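Local coordinates for ABC transporter, solute-binding protein (Staphylococcus aureus, PDB 6LKK) that binds glucose 6-phosphate in the cleft of a periplasmic-binding-protein fold and takes part in two-component signal transduction, at residues Asn42-Asp47 against Pro67-Pro72. Residues are numbered along the deposited sequence; the frame is centred on the assembly and turned at random.
Sequences NLHNED and PEDFVP
A histidine-carboxylate hydrogen bond, His-44 to Asp-69, ties the last turn of helix 36-45 to the short 3-10 turn at 67-69. His-44 ND1 donates to Asp-69 OD2 at 2.6 Å. The N-H...O angle is 153°, and the acceptor lies in the imidazole plane and offers its syn lone pair, while the carboxylate itself is twisted 46° from the ring. With CG anti to the backbone N and beside the carbonyl carbon (chi1 -178°), the histidine turns ND1 to Asp-69. The other carboxylate oxygen, Asp-69 OD1, forms a salt bridge with Arg-51 NH2, so both oxygens have partners and the carboxylate's rotation is probably fixed; the paired charge should also help keep it ionised. Glu-68 OE2 approaches His-44 CE1 obliquely, 3.9 Å away, and may add a little negative potential near the imidazole.

On the buried side of this polar link, the side chains of Leu-43 and Asp-69 run antiparallel to each other, with Leu-43 CD2 against Asp-69 CB at 3.6 Å. The other leucine methyl, CD1, meets the ring of Phe-70 at CZ, 4.3 Å away. The contact lies outside the ligand pocket, the bound sugar phosphate being about 13 Å from the Phe-70 side chain. His-66 stacks on the His-44 ring. Strand 70-71 pairs antiparallel with strand 213-221 through Val-71 and Leu-220, and Asp-69 bonds to Lys-222 just beyond that strand's end. Leu-43 and Phe-70 both touch Phe-55 of strand 54-56 and Val-221 of strand 213-221.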
loop_
_atom_site.group_PDB
_atom_site.type_symbol
_atom_site.label_atom_id
_atom_site.label_comp_id
_atom_site.label_asym_id
_atom_site.label_seq_id
_atom_site.Cartn_x
_atom_site.Cartn_y
_atom_site.Cartn_z
ATOM N N ASN A 42 3.407 4.884 16.758
ATOM C CA ASN A 42 2.544 5.519 17.748
ATOM C C ASN A 42 1.697 4.482 18.476
ATOM O O ASN A 42 1.494 4.579 19.692
ATOM C CB ASN A 42 1.659 6.569 17.077
ATOM C CG ASN A 42 2.457 7.740 16.529
ATOM O OD1 ASN A 42 3.609 7.950 16.909
ATOM N ND2 ASN A 42 1.842 8.514 15.643
ATOM N N LEU A 43 1.198 3.482 17.747
ATOM C CA LEU A 43 0.471 2.386 18.379
ATOM C C LEU A 43 1.330 1.702 19.437
ATOM O O LEU A 43 0.857 1.408 20.541
ATOM C CB LEU A 43 0.027 1.389 17.304
ATOM C CG LEU A 43 -0.799 0.158 17.683
ATOM C CD1 LEU A 43 -1.594 -0.301 16.469
ATOM C CD2 LEU A 43 0.073 -0.984 18.181
ATOM N N HIS A 44 2.600 1.450 19.117
ATOM C CA HIS A 44 3.490 0.770 20.053
ATOM C C HIS A 44 3.614 1.542 21.359
ATOM O O HIS A 44 3.565 0.952 22.445
ATOM C CB HIS A 44 4.861 0.580 19.406
ATOM C CG HIS A 44 5.845 -0.149 20.268
ATOM N ND1 HIS A 44 5.669 -1.460 20.653
ATOM C CD2 HIS A 44 7.023 0.246 20.808
ATOM C CE1 HIS A 44 6.692 -1.840 21.397
ATOM N NE2 HIS A 44 7.528 -0.823 21.507
ATOM N N ASN A 45 3.780 2.861 21.278
ATOM C CA ASN A 45 3.891 3.682 22.477
ATOM C C ASN A 45 2.539 4.002 23.094
ATOM O O ASN A 45 2.487 4.431 24.251
ATOM C CB ASN A 45 4.618 4.987 22.154
ATOM C CG ASN A 45 6.040 4.762 21.698
ATOM O OD1 ASN A 45 6.734 3.878 22.198
ATOM N ND2 ASN A 45 6.484 5.562 20.736
ATOM N N GLU A 46 1.453 3.803 22.353
ATOM C CA GLU A 46 0.130 4.114 22.873
ATOM C C GLU A 46 -0.161 3.264 24.102
ATOM O O GLU A 46 0.184 2.080 24.153
ATOM C CB GLU A 46 -0.925 3.864 21.794
ATOM C CG GLU A 46 -2.288 4.442 22.097
ATOM C CD GLU A 46 -3.222 4.322 20.912
ATOM O OE1 GLU A 46 -2.798 3.746 19.886
ATOM O OE2 GLU A 46 -4.373 4.800 20.997
ATOM N N ASP A 47 -0.802 3.872 25.100
ATOM C CA ASP A 47 -1.142 3.129 26.304
ATOM C C ASP A 47 -2.078 1.978 25.963
ATOM O O ASP A 47 -2.999 2.114 25.154
ATOM C CB ASP A 47 -1.778 4.041 27.353
ATOM C CG ASP A 47 -2.080 3.309 28.644
ATOM O OD1 ASP A 47 -1.125 2.807 29.281
ATOM O OD2 ASP A 47 -3.268 3.221 29.024
ATOM N N PRO A 67 5.546 -7.453 17.034
ATOM C CA PRO A 67 4.430 -8.416 17.039
ATOM C C PRO A 67 3.704 -8.501 18.369
ATOM O O PRO A 67 2.533 -8.900 18.392
ATOM C CB PRO A 67 5.110 -9.747 16.682
ATOM C CG PRO A 67 6.577 -9.524 16.890
ATOM C CD PRO A 67 6.815 -8.075 16.628
ATOM N N GLU A 68 4.356 -8.143 19.478
ATOM C CA GLU A 68 3.692 -8.169 20.777
ATOM C C GLU A 68 2.508 -7.214 20.842
ATOM O O GLU A 68 1.670 -7.342 21.741
ATOM C CB GLU A 68 4.690 -7.833 21.888
ATOM C CG GLU A 68 5.365 -6.466 21.757
ATOM C CD GLU A 68 6.674 -6.520 20.988
ATOM O OE1 GLU A 68 6.857 -7.451 20.176
ATOM O OE2 GLU A 68 7.524 -5.630 21.201
ATOM N N ASP A 69 2.421 -6.258 19.917
ATOM C CA ASP A 69 1.320 -5.305 19.894
ATOM C C ASP A 69 0.083 -5.838 19.187
ATOM O O ASP A 69 -0.895 -5.095 19.049
ATOM C CB ASP A 69 1.767 -4.008 19.219
ATOM C CG ASP A 69 2.812 -3.264 20.024
ATOM O OD1 ASP A 69 2.901 -3.497 21.248
ATOM O OD2 ASP A 69 3.541 -2.441 19.431
ATOM N N PHE A 70 0.093 -7.093 18.747
ATOM C CA PHE A 70 -1.004 -7.652 17.974
ATOM C C PHE A 70 -1.366 -9.029 18.508
ATOM O O PHE A 70 -0.597 -9.660 19.239
ATOM C CB PHE A 70 -0.640 -7.731 16.486
ATOM C CG PHE A 70 -0.371 -6.393 15.865
ATOM C CD1 PHE A 70 0.892 -5.829 15.919
ATOM C CD2 PHE A 70 -1.387 -5.690 15.246
ATOM C CE1 PHE A 70 1.137 -4.589 15.359
ATOM C CE2 PHE A 70 -1.149 -4.452 14.684
ATOM C CZ PHE A 70 0.113 -3.903 14.739
ATOM N N VAL A 71 -2.552 -9.482 18.133
ATOM C CA VAL A 71 -3.098 -10.764 18.573
ATOM C C VAL A 71 -2.932 -11.769 17.448
ATOM O O VAL A 71 -3.273 -11.447 16.293
ATOM C CB VAL A 71 -4.578 -10.634 18.977
ATOM C CG1 VAL A 71 -5.144 -11.986 19.401
ATOM C CG2 VAL A 71 -4.741 -9.608 20.090
ATOM N N PRO A 72 -2.429 -12.977 17.704
ATOM C CA PRO A 72 -2.344 -13.988 16.642
ATOM C C PRO A 72 -3.737 -14.385 16.173
ATOM O O PRO A 72 -4.515 -14.970 16.930
ATOM C CB PRO A 72 -1.614 -15.160 17.308
ATOM C CG PRO A 72 -0.984 -14.594 18.530
ATOM C CD PRO A 72 -1.874 -13.485 18.976
#